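Local coordinates for uncharacterized conserved protein (Idiomarina loihiensis, PDB 2QSD) that is of unknown function but carries two DUF1543 family regions and forms a two-subunit assembly with more antiparallel strand than helix, at residues D7-V15 with H27-M37; E101-V109 with Q165-K173. One frame throughout, in Å; residues are numbered along the deposited sequence.

Contact 1: D7-V15 with H27-M37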
loop_
_atom_site.group_PDB
_atom_site.type_symbol
_atom_site.label_atom_id
_atom_site.label_comp_id
_atom_site.label_asym_id
_atom_site.label_seq_id
_atom_site.Cartn_x
_atom_site.Cartn_y
_atom_site.Cartn_z
ATOM N N ASP A 7 16.068 -24.082 15.841
ATOM C CA ASP A 7 14.632 -24.236 15.463
ATOM C C ASP A 7 14.113 -23.022 14.696
ATOM O O ASP A 7 13.744 -22.000 15.281
ATOM C CB ASP A 7 13.770 -24.507 16.700
ATOM C CG ASP A 7 14.100 -25.834 17.361
ATOM O OD1 ASP A 7 14.572 -26.759 16.661
ATOM O OD2 ASP A 7 13.881 -25.952 18.586
ATOM N N ASN A 8 14.090 -23.152 13.376
ATOM C CA ASN A 8 13.660 -22.079 12.502
ATOM C C ASN A 8 12.150 -21.897 12.479
ATOM O O ASN A 8 11.391 -22.862 12.551
ATOM C CB ASN A 8 14.182 -22.316 11.090
ATOM C CG ASN A 8 15.668 -22.036 10.961
ATOM O OD1 ASN A 8 16.397 -22.798 10.333
ATOM N ND2 ASN A 8 16.120 -20.936 11.550
ATOM N N LYS A 9 11.725 -20.643 12.374
ATOM C CA LYS A 9 10.320 -20.312 12.290
ATOM C C LYS A 9 10.033 -19.611 10.964
ATOM O O LYS A 9 10.858 -18.842 10.468
ATOM C CB LYS A 9 9.936 -19.401 13.453
ATOM C CG LYS A 9 9.988 -20.053 14.835
ATOM C CD LYS A 9 9.837 -18.995 15.931
ATOM C CE LYS A 9 9.770 -19.604 17.319
ATOM N NZ LYS A 9 11.058 -20.245 17.717
ATOM N N LEU A 10 8.871 -19.891 10.385
ATOM C CA LEU A 10 8.391 -19.141 9.235
ATOM C C LEU A 10 7.545 -17.966 9.718
ATOM O O LEU A 10 6.532 -18.148 10.404
ATOM C CB LEU A 10 7.574 -20.034 8.289
ATOM C CG LEU A 10 6.978 -19.349 7.051
ATOM C CD1 LEU A 10 8.065 -18.872 6.087
ATOM C CD2 LEU A 10 5.998 -20.259 6.331
ATOM N N PHE A 11 7.976 -16.763 9.364
ATOM C CA PHE A 11 7.248 -15.556 9.700
ATOM C C PHE A 11 6.667 -14.911 8.455
ATOM O O PHE A 11 7.318 -14.844 7.406
ATOM C CB PHE A 11 8.166 -14.544 10.370
ATOM C CG PHE A 11 8.712 -14.979 11.700
ATOM C CD1 PHE A 11 10.020 -15.451 11.803
ATOM C CD2 PHE A 11 7.944 -14.866 12.859
ATOM C CE1 PHE A 11 10.553 -15.816 13.036
ATOM C CE2 PHE A 11 8.463 -15.235 14.097
ATOM C CZ PHE A 11 9.771 -15.712 14.185
ATOM N N LEU A 12 5.436 -14.439 8.580
ATOM C CA LEU A 12 4.844 -13.566 7.584
ATOM C C LEU A 12 4.834 -12.160 8.177
ATOM O O LEU A 12 4.206 -11.925 9.203
ATOM C CB LEU A 12 3.468 -14.109 7.170
ATOM C CG LEU A 12 2.079 -13.480 6.960
ATOM C CD1 LEU A 12 2.012 -12.007 6.633
ATOM C CD2 LEU A 12 1.343 -14.283 5.894
ATOM N N VAL A 13 5.562 -11.243 7.544
ATOM C CA VAL A 13 5.752 -9.893 8.075
ATOM C C VAL A 13 5.146 -8.830 7.162
ATOM O O VAL A 13 5.231 -8.916 5.937
ATOM C CB VAL A 13 7.253 -9.565 8.355
ATOM C CG1 VAL A 13 7.838 -10.509 9.380
ATOM C CG2 VAL A 13 8.083 -9.637 7.104
ATOM N N TYR A 14 4.522 -7.834 7.772
ATOM C CA TYR A 14 3.925 -6.728 7.043
ATOM C C TYR A 14 4.816 -5.527 7.301
ATOM O O TYR A 14 4.943 -5.063 8.434
ATOM C CB TYR A 14 2.512 -6.494 7.560
ATOM C CG TYR A 14 1.683 -5.449 6.847
ATOM C CD1 TYR A 14 1.295 -5.618 5.516
ATOM C CD2 TYR A 14 1.232 -4.316 7.527
ATOM C CE1 TYR A 14 0.510 -4.667 4.863
ATOM C CE2 TYR A 14 0.440 -3.354 6.888
ATOM C CZ TYR A 14 0.087 -3.537 5.558
ATOM O OH TYR A 14 -0.687 -2.596 4.926
ATOM N N VAL A 15 5.480 -5.058 6.254
ATOM C CA VAL A 15 6.459 -3.993 6.411
ATOM C C VAL A 15 6.040 -2.758 5.638
ATOM O O VAL A 15 5.241 -2.843 4.705
ATOM C CB VAL A 15 7.873 -4.446 6.000
ATOM C CG1 VAL A 15 8.373 -5.503 6.954
ATOM C CG2 VAL A 15 7.887 -4.986 4.572
ATOM N N HIS A 27 3.285 -0.493 1.466
ATOM C CA HIS A 27 3.392 -1.679 2.308
ATOM C C HIS A 27 3.496 -2.956 1.478
ATOM O O HIS A 27 2.855 -3.075 0.444
ATOM C CB HIS A 27 2.183 -1.773 3.242
ATOM C CG HIS A 27 2.070 -0.627 4.196
ATOM N ND1 HIS A 27 1.486 0.573 3.849
ATOM C CD2 HIS A 27 2.478 -0.493 5.479
ATOM C CE1 HIS A 27 1.538 1.396 4.879
ATOM N NE2 HIS A 27 2.137 0.775 5.880
ATOM N N ASP A 28 4.289 -3.909 1.954
ATOM C CA ASP A 28 4.396 -5.223 1.323
ATOM C C ASP A 28 4.398 -6.330 2.385
ATOM O O ASP A 28 4.717 -6.081 3.548
ATOM C CB ASP A 28 5.669 -5.305 0.459
ATOM C CG ASP A 28 5.666 -6.493 -0.500
ATOM O OD1 ASP A 28 4.571 -6.985 -0.834
ATOM O OD2 ASP A 28 6.758 -6.934 -0.926
ATOM N N ILE A 29 4.027 -7.539 1.968
ATOM C CA ILE A 29 4.097 -8.734 2.796
ATOM C C ILE A 29 5.322 -9.547 2.395
ATOM O O ILE A 29 5.486 -9.884 1.220
ATOM C CB ILE A 29 2.828 -9.591 2.619
ATOM C CG1 ILE A 29 1.610 -8.895 3.239
ATOM C CG2 ILE A 29 3.012 -10.997 3.192
ATOM C CD1 ILE A 29 1.557 -8.989 4.734
ATOM N N ARG A 30 6.191 -9.836 3.362
ATOM C CA ARG A 30 7.348 -10.702 3.126
ATOM C C ARG A 30 7.241 -12.009 3.921
ATOM O O ARG A 30 6.683 -12.039 5.024
ATOM C CB ARG A 30 8.665 -9.997 3.486
ATOM C CG ARG A 30 8.884 -8.602 2.896
ATOM C CD ARG A 30 8.736 -8.559 1.376
ATOM N NE ARG A 30 9.693 -9.414 0.681
ATOM C CZ ARG A 30 9.659 -9.672 -0.625
ATOM N NH1 ARG A 30 8.718 -9.139 -1.397
ATOM N NH2 ARG A 30 10.567 -10.470 -1.161
ATOM N N PHE A 31 7.781 -13.082 3.349
ATOM C CA PHE A 31 7.960 -14.335 4.061
ATOM C C PHE A 31 9.431 -14.481 4.391
ATOM O O PHE A 31 10.277 -14.331 3.514
ATOM C CB PHE A 31 7.472 -15.516 3.223
ATOM C CG PHE A 31 5.979 -15.572 3.077
ATOM C CD1 PHE A 31 5.342 -14.924 2.016
ATOM C CD2 PHE A 31 5.203 -16.261 4.013
ATOM C CE1 PHE A 31 3.953 -14.963 1.887
ATOM C CE2 PHE A 31 3.813 -16.312 3.892
ATOM C CZ PHE A 31 3.188 -15.663 2.827
ATOM N N VAL A 32 9.733 -14.748 5.661
ATOM C CA VAL A 32 11.118 -14.847 6.134
ATOM C C VAL A 32 11.282 -16.004 7.122
ATOM O O VAL A 32 10.324 -16.386 7.800
ATOM C CB VAL A 32 11.621 -13.532 6.795
ATOM C CG1 VAL A 32 11.922 -12.469 5.746
ATOM C CG2 VAL A 32 10.622 -13.008 7.837
ATOM N N VAL A 33 12.495 -16.557 7.193
ATOM C CA VAL A 33 12.789 -17.692 8.061
ATOM C C VAL A 33 13.963 -17.407 8.999
ATOM O O VAL A 33 15.035 -17.011 8.554
ATOM C CB VAL A 33 13.055 -18.984 7.238
ATOM C CG1 VAL A 33 13.595 -20.109 8.117
ATOM C CG2 VAL A 33 11.789 -19.451 6.565
ATOM N N GLY A 34 13.743 -17.605 10.296
ATOM C CA GLY A 34 14.791 -17.469 11.304
ATOM C C GLY A 34 14.394 -18.055 12.654
ATOM O O GLY A 34 13.221 -18.365 12.876
ATOM N N PRO A 35 15.374 -18.218 13.563
ATOM C CA PRO A 35 15.124 -18.672 14.947
ATOM C C PRO A 35 14.355 -17.639 15.769
ATOM O O PRO A 35 13.592 -17.996 16.671
ATOM C CB PRO A 35 16.533 -18.842 15.533
ATOM C CG PRO A 35 17.478 -18.792 14.353
ATOM C CD PRO A 35 16.807 -17.984 13.303
ATOM N N SER A 36 14.579 -16.367 15.463
ATOM C CA SER A 36 13.874 -15.273 16.114
ATOM C C SER A 36 13.496 -14.228 15.078
ATOM O O SER A 36 13.953 -14.277 13.936
ATOM C CB SER A 36 14.739 -14.647 17.212
ATOM O OG SER A 36 15.918 -14.063 16.677
HETATM N N MSE A 37 12.662 -13.285 15.495
HETATM C CA MSE A 37 12.213 -12.192 14.656
HETATM C C MSE A 37 13.378 -11.275 14.241
HETATM O O MSE A 37 13.541 -10.978 13.051
HETATM C CB MSE A 37 11.114 -11.429 15.394
HETATM C CG MSE A 37 10.302 -10.466 14.550
HETATM SE SE MSE A 37 9.739 -11.066 12.770
HETATM C CE MSE A 37 10.440 -9.471 11.989
#
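Strands 9-15 and 27-34 run antiparallel as a beta hairpin, their axes 4.7 Å apart at closest approach, through four hydrogen-bonded pairs: Lys9-Gly34, Phe11-Val32, Val13-Arg30 and Val15-Asp28. The bond from Phe11 N to Val32 O is almost straight at 174°. On the face of Phe11, Val13 and Val32, the chain beyond Gly34 turns back and selenomethionine Met37 lies over the Phe11 ring, a Met-aromatic contact with SE 4.3 Å from the ring centroid, displaced toward the rim. Met37 CE reaches Val13 CG1 at 3.8 Å. On the other face, Leu12 splits its methyls: CD1 meets Ile29 CD1 at 3.6 Å, while CD2 lies beside Phe31 CE2. A chi1 of -175° sets Tyr14 CG opposite the backbone N and brings the ring alongside that of His27, the planes 9° apart but offset, with little overlap; Ile29 CD1 touches the Tyr14 edge at CD1. Arg30 NH1 forms a salt bridge to Asp28 OD2 and bonds Gly21 O of the second subunit, while Asp28 OD1 takes the backbone N of Asn23 and Ile24 there. Helix 41-47 covers Val15, Val32 and Met37; strand 56-62 pairs with the far edge of 9-15, and 105-110 packs on Leu12 and Ile29.

Contact 2: E101-V109 with Q165-K173; sequences EYHDFTVVV and QQPLVPDWK
Tyr102 and Leu168 lead a packing contact of side chains on side chains and backbone, with no hydrogen bond across it, where the entry into strand 105-110 meets the irregular chain running into strand 172-173. Pro170 lies over one face of the Tyr102 ring in a CH-pi contact: Pro170 CG is 4.2 Å from the centroid, 24° off the normal and displaced toward the rim, with Tyr102 CZ its nearest ring atom. At the ring edge, near its plane, Leu168 O approaches Tyr102 CD2 to 3.6 Å, so the same ring meets the proline on a face and a backbone carbonyl on its rim. Leu168 is the centre of an inverse gamma turn, closed by a weak bond from Val169 N to Pro167 O, 2.9 Å long. From this tight bend, chi1 of -168° swings Leu168 CG opposite the backbone N and sends CD2 to the start of strand 105-110. There Leu168 CD2 lies 3.8 Å from both Thr106 CA and Val107 N, and meets Phe105 CE2 at 4.1 Å, the leucine and phenylalanine side chains crossing at about a right angle. Beyond the apolar contact, Tyr102 OH is hydrogen-bonded to Ser59 OG on strand 56-62, tying the ring to the neighbouring sheet. Thr106 OG1 likewise has its partner elsewhere, in Gln123 OE1.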
loop_
_atom_site.group_PDB
_atom_site.type_symbol
_atom_site.label_atom_id
_atom_site.label_comp_id
_atom_site.label_asym_id
_atom_site.label_seq_id
_atom_site.Cartn_x
_atom_site.Cartn_y
_atom_site.Cartn_z
ATOM N N GLU A 101 -5.205 -6.845 11.517
ATOM C CA GLU A 101 -6.125 -7.741 10.823
ATOM C C GLU A 101 -5.671 -7.996 9.386
ATOM O O GLU A 101 -5.293 -7.065 8.668
ATOM C CB GLU A 101 -7.544 -7.163 10.826
ATOM C CG GLU A 101 -8.622 -8.130 10.336
ATOM C CD GLU A 101 -9.758 -7.429 9.616
ATOM O OE1 GLU A 101 -9.483 -6.596 8.725
ATOM O OE2 GLU A 101 -10.931 -7.720 9.932
ATOM N N TYR A 102 -5.718 -9.262 8.979
ATOM C CA TYR A 102 -5.370 -9.658 7.618
ATOM C C TYR A 102 -6.624 -10.043 6.830
ATOM O O TYR A 102 -7.113 -11.173 6.928
ATOM C CB TYR A 102 -4.371 -10.817 7.636
ATOM C CG TYR A 102 -3.050 -10.525 8.328
ATOM C CD1 TYR A 102 -2.398 -9.299 8.162
ATOM C CD2 TYR A 102 -2.437 -11.491 9.122
ATOM C CE1 TYR A 102 -1.176 -9.041 8.783
ATOM C CE2 TYR A 102 -1.216 -11.240 9.749
ATOM C CZ TYR A 102 -0.594 -10.014 9.574
ATOM O OH TYR A 102 0.611 -9.768 10.191
ATOM N N HIS A 103 -7.138 -9.095 6.050
ATOM C CA HIS A 103 -8.392 -9.279 5.318
ATOM C C HIS A 103 -8.178 -9.296 3.803
ATOM O O HIS A 103 -8.892 -9.992 3.076
ATOM C CB HIS A 103 -9.394 -8.186 5.716
ATOM C CG HIS A 103 -10.803 -8.449 5.272
ATOM N ND1 HIS A 103 -11.583 -7.487 4.666
ATOM C CD2 HIS A 103 -11.574 -9.560 5.352
ATOM C CE1 HIS A 103 -12.772 -7.993 4.393
ATOM N NE2 HIS A 103 -12.792 -9.250 4.796
ATOM N N ASP A 104 -7.181 -8.544 3.339
ATOM C CA ASP A 104 -6.894 -8.405 1.907
ATOM C C ASP A 104 -6.140 -9.586 1.270
ATOM O O ASP A 104 -5.880 -9.577 0.063
ATOM C CB ASP A 104 -6.158 -7.080 1.625
ATOM C CG ASP A 104 -4.849 -6.947 2.399
ATOM O OD1 ASP A 104 -4.876 -6.981 3.650
ATOM O OD2 ASP A 104 -3.790 -6.787 1.753
ATOM N N PHE A 105 -5.786 -10.589 2.075
ATOM C CA PHE A 105 -5.087 -11.778 1.578
ATOM C C PHE A 105 -5.348 -13.011 2.433
ATOM O O PHE A 105 -5.934 -12.914 3.515
ATOM C CB PHE A 105 -3.571 -11.528 1.468
ATOM C CG PHE A 105 -2.884 -11.312 2.788
ATOM C CD1 PHE A 105 -2.628 -10.024 3.242
ATOM C CD2 PHE A 105 -2.479 -12.392 3.573
ATOM C CE1 PHE A 105 -1.993 -9.817 4.455
ATOM C CE2 PHE A 105 -1.848 -12.194 4.783
ATOM C CZ PHE A 105 -1.597 -10.905 5.221
ATOM N N THR A 106 -4.884 -14.161 1.942
ATOM C CA THR A 106 -4.877 -15.405 2.715
ATOM C C THR A 106 -3.722 -16.331 2.315
ATOM O O THR A 106 -3.047 -16.107 1.307
ATOM C CB THR A 106 -6.227 -16.167 2.619
ATOM O OG1 THR A 106 -6.258 -17.214 3.598
ATOM C CG2 THR A 106 -6.422 -16.769 1.240
ATOM N N VAL A 107 -3.497 -17.356 3.134
ATOM C CA VAL A 107 -2.585 -18.443 2.808
ATOM C C VAL A 107 -3.393 -19.736 2.814
ATOM O O VAL A 107 -4.172 -19.980 3.736
ATOM C CB VAL A 107 -1.398 -18.526 3.803
ATOM C CG1 VAL A 107 -0.463 -19.679 3.443
ATOM C CG2 VAL A 107 -0.607 -17.211 3.826
ATOM N N VAL A 108 -3.237 -20.539 1.764
ATOM C CA VAL A 108 -3.943 -21.820 1.632
ATOM C C VAL A 108 -2.992 -22.940 1.215
ATOM O O VAL A 108 -1.876 -22.684 0.753
ATOM C CB VAL A 108 -5.119 -21.767 0.598
ATOM C CG1 VAL A 108 -6.249 -20.844 1.062
ATOM C CG2 VAL A 108 -4.624 -21.392 -0.807
ATOM N N VAL A 109 -3.447 -24.181 1.375
ATOM C CA VAL A 109 -2.697 -25.353 0.925
ATOM C C VAL A 109 -3.383 -25.948 -0.305
ATOM O O VAL A 109 -4.569 -26.289 -0.261
ATOM C CB VAL A 109 -2.558 -26.406 2.051
ATOM C CG1 VAL A 109 -1.942 -27.694 1.524
ATOM C CG2 VAL A 109 -1.720 -25.851 3.186
ATOM N N GLN A 165 -5.412 -26.198 13.508
ATOM C CA GLN A 165 -5.752 -24.950 12.843
ATOM C C GLN A 165 -4.980 -23.798 13.488
ATOM O O GLN A 165 -4.510 -23.907 14.628
ATOM C CB GLN A 165 -7.262 -24.692 12.906
ATOM C CG GLN A 165 -8.129 -25.727 12.183
ATOM C CD GLN A 165 -8.022 -25.660 10.664
ATOM O OE1 GLN A 165 -7.692 -26.649 10.015
ATOM N NE2 GLN A 165 -8.311 -24.497 10.095
ATOM N N GLN A 166 -4.822 -22.714 12.735
ATOM C CA GLN A 166 -4.202 -21.500 13.241
ATOM C C GLN A 166 -4.865 -20.301 12.564
ATOM O O GLN A 166 -4.880 -20.217 11.334
ATOM C CB GLN A 166 -2.692 -21.503 12.986
ATOM C CG GLN A 166 -2.010 -20.184 13.346
ATOM C CD GLN A 166 -0.533 -20.102 12.967
ATOM O OE1 GLN A 166 0.029 -21.001 12.338
ATOM N NE2 GLN A 166 0.101 -19.007 13.357
ATOM N N PRO A 167 -5.426 -19.376 13.366
ATOM C CA PRO A 167 -6.034 -18.176 12.790
ATOM C C PRO A 167 -4.975 -17.259 12.178
ATOM O O PRO A 167 -3.959 -16.964 12.811
ATOM C CB PRO A 167 -6.721 -17.509 13.984
ATOM C CG PRO A 167 -6.029 -18.048 15.195
ATOM C CD PRO A 167 -5.513 -19.405 14.840
ATOM N N LEU A 168 -5.203 -16.840 10.937
ATOM C CA LEU A 168 -4.274 -15.956 10.250
ATOM C C LEU A 168 -4.497 -14.513 10.718
ATOM O O LEU A 168 -5.150 -13.717 10.045
ATOM C CB LEU A 168 -4.423 -16.101 8.732
ATOM C CG LEU A 168 -3.342 -15.475 7.849
ATOM C CD1 LEU A 168 -2.031 -16.234 7.938
ATOM C CD2 LEU A 168 -3.819 -15.410 6.415
ATOM N N VAL A 169 -3.972 -14.211 11.905
ATOM C CA VAL A 169 -4.091 -12.902 12.550
ATOM C C VAL A 169 -2.711 -12.548 13.136
ATOM O O VAL A 169 -1.910 -13.445 13.389
ATOM C CB VAL A 169 -5.211 -12.873 13.666
ATOM C CG1 VAL A 169 -6.603 -13.121 13.078
ATOM C CG2 VAL A 169 -4.914 -13.841 14.805
ATOM N N PRO A 170 -2.416 -11.249 13.342
ATOM C CA PRO A 170 -1.070 -10.926 13.830
ATOM C C PRO A 170 -0.789 -11.404 15.256
ATOM O O PRO A 170 -1.689 -11.412 16.099
ATOM C CB PRO A 170 -1.040 -9.392 13.792
ATOM C CG PRO A 170 -2.207 -8.984 12.938
ATOM C CD PRO A 170 -3.231 -10.033 13.151
ATOM N N ASP A 171 0.452 -11.812 15.505
ATOM C CA ASP A 171 0.946 -12.012 16.859
ATOM C C ASP A 171 1.120 -10.639 17.516
ATOM O O ASP A 171 0.904 -10.474 18.714
ATOM C CB ASP A 171 2.296 -12.747 16.841
ATOM C CG ASP A 171 2.185 -14.182 16.351
ATOM O OD1 ASP A 171 1.062 -14.736 16.346
ATOM O OD2 ASP A 171 3.229 -14.765 15.977
ATOM N N TRP A 172 1.514 -9.666 16.705
ATOM C CA TRP A 172 1.862 -8.333 17.155
ATOM C C TRP A 172 1.532 -7.349 16.043
ATOM O O TRP A 172 1.715 -7.661 14.870
ATOM C CB TRP A 172 3.360 -8.273 17.474
ATOM C CG TRP A 172 3.880 -6.886 17.741
ATOM C CD1 TRP A 172 3.931 -6.250 18.945
ATOM C CD2 TRP A 172 4.423 -5.968 16.779
ATOM N NE1 TRP A 172 4.470 -4.994 18.798
ATOM C CE2 TRP A 172 4.779 -4.793 17.480
ATOM C CE3 TRP A 172 4.640 -6.023 15.394
ATOM C CZ2 TRP A 172 5.339 -3.680 16.843
ATOM C CZ3 TRP A 172 5.192 -4.917 14.761
ATOM C CH2 TRP A 172 5.536 -3.760 15.488
ATOM N N LYS A 173 1.048 -6.168 16.420
ATOM C CA LYS A 173 0.924 -5.042 15.495
ATOM C C LYS A 173 1.358 -3.737 16.158
ATOM O O LYS A 173 1.224 -3.570 17.372
ATOM C CB LYS A 173 -0.483 -4.941 14.889
ATOM C CG LYS A 173 -1.615 -4.817 15.890
ATOM C CD LYS A 173 -2.966 -5.039 15.221
ATOM C CE LYS A 173 -4.085 -5.122 16.255
ATOM N NZ LYS A 173 -5.359 -5.614 15.661
#

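How the contacts relate
Contact 1 is a continuous strand pairing within one sheet, secured by backbone hydrogen bonds and covered by side chains on both faces; contact 2 is smaller, burying 360 Å² against 1096 Å², and relies on side chains packed on side chains and backbone from different parts of the fold. Contact 1 is the more interior, with 10 of 20 touching residues buried, and contact 2 the more peripheral, with 3 of 9. They meet at Phe105, whose CE1 lies 3.7 Å from Ile29 CD1, and at Val107, whose CG2 touches Leu12 and Phe31. Strand 56-62 pairs with both 9-17 and 172-173, giving the two contacts a shared sheet. Contact 1 also reaches the second subunit, whereas contact 2 stays within its own chain.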